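PDB 1TXD: Rho guanine nucleotide exchange factor 12 from Homo sapiens, which acts as a guanine nucleotide exchange factor for the small GTPase RhoA, its DH and PH domains making up this chain. Local coordinates for residues 39-50 / 163-171; 276-284 / 360-371. The protein carries 1 engineered substitution. One frame throughout, in Å; residues are numbered along the deposited sequence.

Contact 1: residues 39-50 / 163-171; sequences HVRTLKVLDQVF and LKDIIPTQM
The phenyl ring of Phe50 carries Leu163 on one face and Val49 of its own helix on the other. CD1 of Leu163 sits 3.5 Å from the ring centroid of Phe50, 15° off the normal, a CH-pi contact, while CG1 of Val49 lies across the opposite face and the carbonyl oxygen of Leu46 stands at the edge. The second ring, His39, is met at its edge: NE2 of His39 gives a hydrogen bond of 2.9 Å to OE1 of Gln170. That acceptor lies in the imidazole plane, yet the donor stands 37° out of the amide plane, the N-H...O angle being 144°. Gln170 gets there through a bend at its second torsion, and its NE2 binds His79, whose ring also meets His39 edge-to-face.

Between the rings the contact is mostly aliphatic. CG of Leu46 packs 3.6 Å from CG2 of Ile166, the two side chains sliding past each other in opposite directions, and CD2 of Leu46 reaches CD1 of Leu163 at 3.7 Å. Thr42 and Thr169 meet tip to tip, CG2 of Thr42 being 3.6 Å from OG1 of Thr169; that hydroxyl donates its hydrogen bond to the carbonyl oxygen of Ile166, 2.7 Å away. Cutting Phe50 back to an alanine would probably leave a gap beside Leu163 and Ile166 and the Leu163 methyl without its aromatic face. Helix 20-57 of the DH helical bundle is joined to helix 163-166 and the first turn of helix 169-186 by apolar packing, with the Gln170 amide held at both ends, OE1 by His39 and NE2 by His79, which probably settles its flip.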
loop_
_atom_site.group_PDB
_atom_site.type_symbol
_atom_site.label_atom_id
_atom_site.label_comp_id
_atom_site.label_asym_id
_atom_site.label_seq_id
_atom_site.Cartn_x
_atom_site.Cartn_y
_atom_site.Cartn_z
ATOM N N HIS A 39 -6.213 -16.796 -9.720
ATOM C CA HIS A 39 -5.190 -15.832 -9.320
ATOM C C HIS A 39 -3.875 -15.977 -10.064
ATOM O O HIS A 39 -3.304 -14.999 -10.545
ATOM C CB HIS A 39 -4.871 -15.910 -7.837
ATOM C CG HIS A 39 -3.950 -14.832 -7.393
ATOM N ND1 HIS A 39 -4.326 -13.502 -7.394
ATOM C CD2 HIS A 39 -2.639 -14.860 -7.051
ATOM C CE1 HIS A 39 -3.301 -12.774 -6.995
ATOM N NE2 HIS A 39 -2.281 -13.579 -6.750
ATOM N N VAL A 40 -3.388 -17.198 -10.088
ATOM C CA VAL A 40 -2.231 -17.557 -10.885
ATOM C C VAL A 40 -2.338 -17.106 -12.317
ATOM O O VAL A 40 -1.359 -16.610 -12.894
ATOM C CB VAL A 40 -1.946 -19.063 -10.816
ATOM C CG1 VAL A 40 -0.890 -19.519 -11.868
ATOM C CG2 VAL A 40 -1.415 -19.439 -9.430
ATOM N N ARG A 41 -3.501 -17.324 -12.910
ATOM C CA ARG A 41 -3.756 -16.998 -14.315
ATOM C C ARG A 41 -3.661 -15.503 -14.597
ATOM O O ARG A 41 -3.214 -15.118 -15.646
ATOM C CB ARG A 41 -5.138 -17.514 -14.743
ATOM C CG ARG A 41 -5.144 -18.103 -16.137
ATOM C CD ARG A 41 -6.511 -18.663 -16.585
ATOM N NE ARG A 41 -6.561 -20.100 -16.321
ATOM C CZ ARG A 41 -7.217 -20.707 -15.321
ATOM N NH1 ARG A 41 -7.956 -20.036 -14.446
ATOM N NH2 ARG A 41 -7.153 -22.024 -15.225
ATOM N N THR A 42 -4.153 -14.702 -13.652
ATOM C CA THR A 42 -4.095 -13.269 -13.643
ATOM C C THR A 42 -2.645 -12.791 -13.595
ATOM O O THR A 42 -2.210 -11.880 -14.363
ATOM C CB THR A 42 -4.876 -12.807 -12.378
ATOM O OG1 THR A 42 -6.251 -13.071 -12.582
ATOM C CG2 THR A 42 -4.932 -11.381 -12.221
ATOM N N LEU A 43 -1.872 -13.450 -12.729
ATOM C CA LEU A 43 -0.496 -13.066 -12.561
ATOM C C LEU A 43 0.281 -13.421 -13.850
ATOM O O LEU A 43 1.173 -12.653 -14.258
ATOM C CB LEU A 43 0.121 -13.712 -11.320
ATOM C CG LEU A 43 -0.312 -13.152 -9.956
ATOM C CD1 LEU A 43 0.462 -13.842 -8.826
ATOM C CD2 LEU A 43 -0.155 -11.683 -9.849
ATOM N N LYS A 44 -0.043 -14.517 -14.485
ATOM C CA LYS A 44 0.580 -14.830 -15.801
ATOM C C LYS A 44 0.194 -13.812 -16.902
ATOM O O LYS A 44 0.997 -13.613 -17.808
ATOM C CB LYS A 44 0.285 -16.232 -16.262
ATOM C CG LYS A 44 0.755 -17.346 -15.343
ATOM C CD LYS A 44 0.717 -18.712 -16.085
ATOM C CE LYS A 44 1.540 -19.779 -15.384
ATOM N NZ LYS A 44 0.990 -21.132 -15.577
ATOM N N VAL A 45 -0.965 -13.136 -16.793
ATOM C CA VAL A 45 -1.301 -12.006 -17.675
ATOM C C VAL A 45 -0.357 -10.833 -17.438
ATOM O O VAL A 45 0.221 -10.385 -18.399
ATOM C CB VAL A 45 -2.793 -11.499 -17.584
ATOM C CG1 VAL A 45 -3.036 -10.221 -18.472
ATOM C CG2 VAL A 45 -3.740 -12.546 -17.970
ATOM N N LEU A 46 -0.232 -10.290 -16.204
ATOM C CA LEU A 46 0.785 -9.278 -15.932
ATOM C C LEU A 46 2.096 -9.689 -16.556
ATOM O O LEU A 46 2.776 -8.881 -17.220
ATOM C CB LEU A 46 1.079 -9.113 -14.471
ATOM C CG LEU A 46 0.026 -8.203 -13.813
ATOM C CD1 LEU A 46 0.359 -8.119 -12.412
ATOM C CD2 LEU A 46 0.146 -6.820 -14.497
ATOM N N ASP A 47 2.517 -10.857 -16.174
ATOM C CA ASP A 47 3.848 -11.362 -16.630
ATOM C C ASP A 47 3.931 -11.449 -18.114
ATOM O O ASP A 47 4.947 -11.033 -18.695
ATOM C CB ASP A 47 4.231 -12.700 -15.941
ATOM C CG ASP A 47 5.556 -13.216 -16.369
ATOM O OD1 ASP A 47 5.552 -14.279 -17.021
ATOM O OD2 ASP A 47 6.637 -12.598 -16.211
ATOM N N GLN A 48 2.956 -12.036 -18.762
ATOM C CA GLN A 48 3.208 -12.445 -20.173
ATOM C C GLN A 48 2.859 -11.303 -21.135
ATOM O O GLN A 48 3.577 -11.057 -22.113
ATOM C CB GLN A 48 2.463 -13.721 -20.556
ATOM C CG GLN A 48 3.108 -15.041 -20.031
ATOM C CD GLN A 48 4.550 -15.233 -20.492
ATOM O OE1 GLN A 48 4.804 -15.439 -21.686
ATOM N NE2 GLN A 48 5.496 -15.193 -19.553
ATOM N N VAL A 49 1.806 -10.552 -20.796
ATOM C CA VAL A 49 1.323 -9.510 -21.695
ATOM C C VAL A 49 2.158 -8.230 -21.536
ATOM O O VAL A 49 2.459 -7.605 -22.550
ATOM C CB VAL A 49 -0.186 -9.236 -21.529
ATOM C CG1 VAL A 49 -0.626 -8.065 -22.395
ATOM C CG2 VAL A 49 -0.979 -10.479 -21.881
ATOM N N PHE A 50 2.564 -7.913 -20.280
ATOM C CA PHE A 50 3.247 -6.709 -19.926
ATOM C C PHE A 50 4.729 -6.883 -19.691
ATOM O O PHE A 50 5.513 -6.290 -20.414
ATOM C CB PHE A 50 2.584 -5.993 -18.704
ATOM C CG PHE A 50 1.211 -5.540 -18.994
ATOM C CD1 PHE A 50 0.979 -4.337 -19.657
ATOM C CD2 PHE A 50 0.136 -6.365 -18.754
ATOM C CE1 PHE A 50 -0.287 -3.969 -20.028
ATOM C CE2 PHE A 50 -1.152 -5.978 -19.108
ATOM C CZ PHE A 50 -1.360 -4.774 -19.746
ATOM N N LEU A 163 -3.419 -1.802 -17.108
ATOM C CA LEU A 163 -2.287 -2.164 -16.259
ATOM C C LEU A 163 -2.549 -1.708 -14.843
ATOM O O LEU A 163 -2.490 -2.489 -13.911
ATOM C CB LEU A 163 -0.985 -1.552 -16.810
ATOM C CG LEU A 163 0.351 -2.073 -16.193
ATOM C CD1 LEU A 163 0.416 -3.604 -16.244
ATOM C CD2 LEU A 163 1.619 -1.525 -16.845
ATOM N N LYS A 164 -2.863 -0.445 -14.673
ATOM C CA LYS A 164 -3.126 0.088 -13.354
ATOM C C LYS A 164 -4.210 -0.691 -12.604
ATOM O O LYS A 164 -4.197 -0.709 -11.409
ATOM C CB LYS A 164 -3.454 1.566 -13.386
ATOM C CG LYS A 164 -4.876 1.965 -13.817
ATOM C CD LYS A 164 -5.028 3.470 -13.981
ATOM C CE LYS A 164 -6.190 3.826 -14.882
ATOM N NZ LYS A 164 -7.467 3.331 -14.234
ATOM N N ASP A 165 -5.152 -1.296 -13.324
ATOM C CA ASP A 165 -6.227 -2.062 -12.702
ATOM C C ASP A 165 -5.894 -3.530 -12.481
ATOM O O ASP A 165 -6.566 -4.177 -11.747
ATOM C CB ASP A 165 -7.503 -1.968 -13.565
ATOM C CG ASP A 165 -7.969 -0.567 -13.747
ATOM O OD1 ASP A 165 -8.255 -0.205 -14.929
ATOM O OD2 ASP A 165 -8.085 0.220 -12.772
ATOM N N ILE A 166 -4.875 -4.072 -13.143
ATOM C CA ILE A 166 -4.529 -5.473 -12.932
ATOM C C ILE A 166 -3.561 -5.624 -11.761
ATOM O O ILE A 166 -3.587 -6.571 -10.987
ATOM C CB ILE A 166 -3.932 -6.026 -14.260
ATOM C CG1 ILE A 166 -4.909 -5.819 -15.416
ATOM C CG2 ILE A 166 -3.545 -7.488 -14.055
ATOM C CD1 ILE A 166 -4.433 -6.417 -16.736
ATOM N N ILE A 167 -2.663 -4.683 -11.619
ATOM C CA ILE A 167 -1.661 -4.789 -10.603
ATOM C C ILE A 167 -2.179 -4.965 -9.196
ATOM O O ILE A 167 -1.689 -5.797 -8.458
ATOM C CB ILE A 167 -0.744 -3.584 -10.788
ATOM C CG1 ILE A 167 0.363 -3.961 -11.766
ATOM C CG2 ILE A 167 -0.098 -3.053 -9.493
ATOM C CD1 ILE A 167 0.887 -2.710 -12.341
ATOM N N PRO A 168 -3.237 -4.235 -8.861
ATOM C CA PRO A 168 -3.868 -4.362 -7.544
ATOM C C PRO A 168 -4.539 -5.753 -7.227
ATOM O O PRO A 168 -5.249 -5.860 -6.176
ATOM C CB PRO A 168 -4.929 -3.253 -7.523
ATOM C CG PRO A 168 -4.560 -2.217 -8.585
ATOM C CD PRO A 168 -3.822 -3.203 -9.729
ATOM N N THR A 169 -4.372 -6.743 -8.121
ATOM C CA THR A 169 -4.953 -8.055 -7.907
ATOM C C THR A 169 -4.217 -8.797 -6.797
ATOM O O THR A 169 -4.909 -9.542 -6.049
ATOM C CB THR A 169 -5.024 -8.921 -9.157
ATOM O OG1 THR A 169 -3.735 -8.984 -9.797
ATOM C CG2 THR A 169 -5.961 -8.284 -10.182
ATOM N N GLN A 170 -2.891 -8.576 -6.629
ATOM C CA GLN A 170 -2.177 -9.206 -5.519
ATOM C C GLN A 170 -2.736 -8.790 -4.135
ATOM O O GLN A 170 -3.053 -9.653 -3.299
ATOM C CB GLN A 170 -0.716 -8.866 -5.533
ATOM C CG GLN A 170 0.066 -9.664 -4.529
ATOM C CD GLN A 170 0.027 -11.229 -4.791
ATOM O OE1 GLN A 170 -0.294 -11.712 -5.909
ATOM N NE2 GLN A 170 0.360 -11.989 -3.755
ATOM N N MET A 171 -2.875 -7.494 -3.882
ATOM C CA MET A 171 -3.423 -7.048 -2.591
ATOM C C MET A 171 -4.797 -7.652 -2.399
ATOM O O MET A 171 -5.101 -8.110 -1.300
ATOM C CB MET A 171 -3.450 -5.511 -2.514
ATOM C CG MET A 171 -4.071 -4.867 -1.240
ATOM S SD MET A 171 -2.933 -4.893 0.193
ATOM C CE MET A 171 -3.678 -6.123 1.139
#

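Contact 2: residues 276-284 / 360-371; sequences YTLLLEDIL and WQDLICRMAASV
Leu279 and Trp360 belong to an apolar helix-on-sheet contact in the PH domain, where the C-terminal helix 354-374 lies against strand 275-280 and the turn into strand 283-290. The axes of strand 276-280 and helix 360-371 approach to 9.4 Å at an angle of 38°, and no hydrogen bond joins the two segments. Leu279 buries the most surface against the other segment: with its CG turned away from the backbone N (chi1 172°), its CD2 comes 3.6 Å from CB of Leu363 and its CD1 4.2 Å from CG of Met367.

The six-membered end of the Trp360 indole reaches the strand. Its CH2 lies 3.6 Å from CG2 of Thr277, and the carbonyl oxygen of Thr277 stands at the ring edge, in plane, 3.5 Å from the same Trp360 CH2. CD1 of Leu284 lies 3.9 Å from CZ3 of Trp360 and also touches CG1 of Ile364, whose side chain crosses that of Leu284 at about a right angle. The other end of the indole is tied back to its own helix, NE1 binding Glu356, while His259 of strand 257-266 meets the ring edge-to-face. At the turn, CB of Met367 and CG2 of Val371 rest near the carbonyl oxygen of Glu281, so Met367 bridges Leu279 and the turn. A beta sandwich closed by a C-terminal helix laid over one of its ends is the hallmark of the PH fold.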
loop_
_atom_site.group_PDB
_atom_site.type_symbol
_atom_site.label_atom_id
_atom_site.label_comp_id
_atom_site.label_asym_id
_atom_site.label_seq_id
_atom_site.Cartn_x
_atom_site.Cartn_y
_atom_site.Cartn_z
ATOM N N TYR A 276 -0.608 25.347 1.937
ATOM C CA TYR A 276 -0.675 23.934 2.248
ATOM C C TYR A 276 0.595 23.618 3.030
ATOM O O TYR A 276 1.702 23.944 2.594
ATOM C CB TYR A 276 -0.733 23.093 0.965
ATOM C CG TYR A 276 -1.149 21.662 1.214
ATOM C CD1 TYR A 276 -2.498 21.298 1.194
ATOM C CD2 TYR A 276 -0.196 20.672 1.491
ATOM C CE1 TYR A 276 -2.890 19.993 1.438
ATOM C CE2 TYR A 276 -0.580 19.357 1.729
ATOM C CZ TYR A 276 -1.927 19.030 1.704
ATOM O OH TYR A 276 -2.316 17.738 1.934
ATOM N N THR A 277 0.430 22.962 4.167
ATOM C CA THR A 277 1.477 22.881 5.175
ATOM C C THR A 277 1.776 21.443 5.481
ATOM O O THR A 277 0.879 20.625 5.478
ATOM C CB THR A 277 0.976 23.596 6.474
ATOM O OG1 THR A 277 0.917 25.001 6.240
ATOM C CG2 THR A 277 1.956 23.430 7.631
ATOM N N LEU A 278 3.024 21.137 5.789
ATOM C CA LEU A 278 3.400 19.771 6.052
ATOM C C LEU A 278 4.154 19.668 7.334
ATOM O O LEU A 278 5.236 20.223 7.461
ATOM C CB LEU A 278 4.300 19.239 4.937
ATOM C CG LEU A 278 3.947 19.519 3.472
ATOM C CD1 LEU A 278 5.078 18.977 2.630
ATOM C CD2 LEU A 278 2.591 18.955 3.027
ATOM N N LEU A 279 3.573 18.954 8.289
ATOM C CA LEU A 279 4.283 18.543 9.499
ATOM C C LEU A 279 5.089 17.264 9.252
ATOM O O LEU A 279 4.511 16.190 9.075
ATOM C CB LEU A 279 3.295 18.295 10.638
ATOM C CG LEU A 279 3.864 17.686 11.917
ATOM C CD1 LEU A 279 5.107 18.440 12.396
ATOM C CD2 LEU A 279 2.784 17.706 13.002
ATOM N N LEU A 280 6.413 17.394 9.261
ATOM C CA LEU A 280 7.336 16.267 9.138
ATOM C C LEU A 280 7.954 15.931 10.490
ATOM O O LEU A 280 7.646 16.573 11.493
ATOM C CB LEU A 280 8.436 16.592 8.121
ATOM C CG LEU A 280 7.966 17.226 6.815
ATOM C CD1 LEU A 280 9.145 17.368 5.835
ATOM C CD2 LEU A 280 6.851 16.414 6.177
ATOM N N GLU A 281 8.837 14.931 10.513
ATOM C CA GLU A 281 9.426 14.432 11.763
ATOM C C GLU A 281 10.034 15.551 12.607
ATOM O O GLU A 281 9.875 15.578 13.833
ATOM C CB GLU A 281 10.515 13.385 11.476
ATOM C CG GLU A 281 10.121 11.945 11.789
ATOM C CD GLU A 281 11.052 10.919 11.151
ATOM O OE1 GLU A 281 12.229 11.258 10.886
ATOM O OE2 GLU A 281 10.610 9.771 10.910
ATOM N N ASP A 282 10.736 16.458 11.933
ATOM C CA ASP A 282 11.607 17.425 12.590
ATOM C C ASP A 282 11.427 18.867 12.120
ATOM O O ASP A 282 12.049 19.761 12.675
ATOM C CB ASP A 282 13.072 16.990 12.421
ATOM C CG ASP A 282 13.586 17.142 10.987
ATOM O OD1 ASP A 282 12.776 17.282 10.045
ATOM O OD2 ASP A 282 14.801 17.129 10.710
ATOM N N ILE A 283 10.599 19.086 11.103
ATOM C CA ILE A 283 10.307 20.428 10.607
ATOM C C ILE A 283 8.842 20.579 10.228
ATOM O O ILE A 283 8.188 19.622 9.826
ATOM C CB ILE A 283 11.194 20.792 9.380
ATOM C CG1 ILE A 283 11.092 19.730 8.269
ATOM C CG2 ILE A 283 12.641 20.985 9.810
ATOM C CD1 ILE A 283 11.718 20.150 6.943
ATOM N N LEU A 284 8.329 21.790 10.383
ATOM C CA LEU A 284 7.076 22.179 9.781
ATOM C C LEU A 284 7.488 22.887 8.503
ATOM O O LEU A 284 8.495 23.592 8.484
ATOM C CB LEU A 284 6.314 23.109 10.718
ATOM C CG LEU A 284 4.822 23.289 10.487
ATOM C CD1 LEU A 284 4.055 22.116 11.045
ATOM C CD2 LEU A 284 4.350 24.584 11.153
ATOM N N TRP A 360 -3.564 19.715 14.759
ATOM C CA TRP A 360 -2.320 20.395 14.394
ATOM C C TRP A 360 -1.503 20.725 15.639
ATOM O O TRP A 360 -0.306 20.445 15.688
ATOM C CB TRP A 360 -2.589 21.677 13.592
ATOM C CG TRP A 360 -2.698 21.490 12.085
ATOM C CD1 TRP A 360 -3.839 21.543 11.340
ATOM C CD2 TRP A 360 -1.628 21.258 11.152
ATOM N NE1 TRP A 360 -3.552 21.340 10.011
ATOM C CE2 TRP A 360 -2.201 21.161 9.868
ATOM C CE3 TRP A 360 -0.242 21.106 11.272
ATOM C CZ2 TRP A 360 -1.442 20.943 8.723
ATOM C CZ3 TRP A 360 0.513 20.880 10.125
ATOM C CH2 TRP A 360 -0.090 20.801 8.875
ATOM N N GLN A 361 -2.161 21.313 16.643
ATOM C CA GLN A 361 -1.493 21.673 17.890
ATOM C C GLN A 361 -0.964 20.420 18.559
ATOM O O GLN A 361 0.195 20.371 18.952
ATOM C CB GLN A 361 -2.421 22.430 18.860
ATOM C CG GLN A 361 -1.792 22.642 20.262
ATOM C CD GLN A 361 -2.529 23.663 21.139
ATOM O OE1 GLN A 361 -3.722 23.887 20.968
ATOM N NE2 GLN A 361 -1.815 24.263 22.083
ATOM N N ASP A 362 -1.812 19.410 18.688
ATOM C CA ASP A 362 -1.442 18.204 19.420
ATOM C C ASP A 362 -0.257 17.497 18.765
ATOM O O ASP A 362 0.625 16.992 19.463
ATOM C CB ASP A 362 -2.630 17.236 19.539
ATOM C CG ASP A 362 -3.494 17.501 20.773
ATOM O OD1 ASP A 362 -3.480 18.629 21.309
ATOM O OD2 ASP A 362 -4.230 16.628 21.280
ATOM N N LEU A 363 -0.231 17.481 17.432
ATOM C CA LEU A 363 0.809 16.772 16.707
ATOM C C LEU A 363 2.107 17.565 16.638
ATOM O O LEU A 363 3.171 16.988 16.812
ATOM C CB LEU A 363 0.333 16.394 15.307
ATOM C CG LEU A 363 -0.768 15.336 15.300
ATOM C CD1 LEU A 363 -1.325 15.193 13.890
ATOM C CD2 LEU A 363 -0.256 13.993 15.827
ATOM N N ILE A 364 2.031 18.873 16.401
ATOM C CA ILE A 364 3.246 19.687 16.357
ATOM C C ILE A 364 3.996 19.555 17.684
ATOM O O ILE A 364 5.205 19.372 17.699
ATOM C CB ILE A 364 2.935 21.168 16.037
ATOM C CG1 ILE A 364 2.515 21.328 14.584
ATOM C CG2 ILE A 364 4.164 22.058 16.283
ATOM C CD1 ILE A 364 1.829 22.640 14.305
ATOM N N CYS A 365 3.257 19.637 18.790
ATOM C CA CYS A 365 3.813 19.500 20.138
ATOM C C CYS A 365 4.346 18.095 20.422
ATOM O O CYS A 365 5.340 17.936 21.122
ATOM C CB CYS A 365 2.751 19.862 21.173
ATOM S SG CYS A 365 2.196 21.576 21.058
ATOM N N ARG A 366 3.676 17.078 19.891
ATOM C CA ARG A 366 4.165 15.704 20.000
ATOM C C ARG A 366 5.539 15.579 19.338
ATOM O O ARG A 366 6.474 15.041 19.932
ATOM C CB ARG A 366 3.181 14.707 19.363
ATOM C CG ARG A 366 2.161 14.133 20.350
ATOM C CD ARG A 366 0.924 13.496 19.694
ATOM N NE ARG A 366 -0.323 13.919 20.338
ATOM C CZ ARG A 366 -1.549 13.571 19.942
ATOM N NH1 ARG A 366 -1.737 12.773 18.893
ATOM N NH2 ARG A 366 -2.606 14.024 20.619
ATOM N N MET A 367 5.654 16.105 18.121
ATOM C CA MET A 367 6.893 16.042 17.354
ATOM C C MET A 367 7.963 16.978 17.903
ATOM O O MET A 367 9.151 16.662 17.850
ATOM C CB MET A 367 6.627 16.383 15.884
ATOM C CG MET A 367 5.728 15.389 15.168
ATOM S SD MET A 367 6.370 13.683 15.173
ATOM C CE MET A 367 5.110 12.826 16.177
ATOM N N ALA A 368 7.533 18.120 18.437
ATOM C CA ALA A 368 8.448 19.141 18.930
ATOM C C ALA A 368 9.100 18.671 20.219
ATOM O O ALA A 368 10.294 18.879 20.433
ATOM C CB ALA A 368 7.711 20.457 19.158
ATOM N N ALA A 369 8.304 18.023 21.064
ATOM C CA ALA A 369 8.775 17.508 22.341
ATOM C C ALA A 369 9.581 16.225 22.165
ATOM O O ALA A 369 10.332 15.843 23.059
ATOM C CB ALA A 369 7.601 17.271 23.276
ATOM N N SER A 370 9.419 15.564 21.022
ATOM C CA SER A 370 10.174 14.351 20.711
ATOM C C SER A 370 11.626 14.667 20.343
ATOM O O SER A 370 12.544 13.958 20.761
ATOM C CB SER A 370 9.509 13.582 19.565
ATOM O OG SER A 370 10.163 12.345 19.334
ATOM N N VAL A 371 11.821 15.728 19.560
ATOM C CA VAL A 371 13.152 16.155 19.121
ATOM C C VAL A 371 13.944 16.763 20.288
ATOM O O VAL A 371 15.142 16.498 20.443
ATOM C CB VAL A 371 13.062 17.175 17.948
ATOM C CG1 VAL A 371 14.443 17.723 17.590
ATOM C CG2 VAL A 371 12.412 16.533 16.720
#

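Contacts 1 and 2 come in series along the chain, the first closing before the second opens, and they fall in different domains. Contact 1 lies in the all-helical DH bundle, contact 2 in the PH beta sandwich with its C-terminal helix, on opposite sides of the chain's centre. Their centres are 40 Å apart and their nearest atoms about 22 Å, so neither touches the other and they share no helix or strand. The long helix 191-230 relates them: Met171, in segment 163-171, packs on it, and Tyr276 and Leu278, in segment 276-284, touch its Tyr227. Each contact joins parts of its own domain, within the DH-PH pair characteristic of Dbl-family exchange factors.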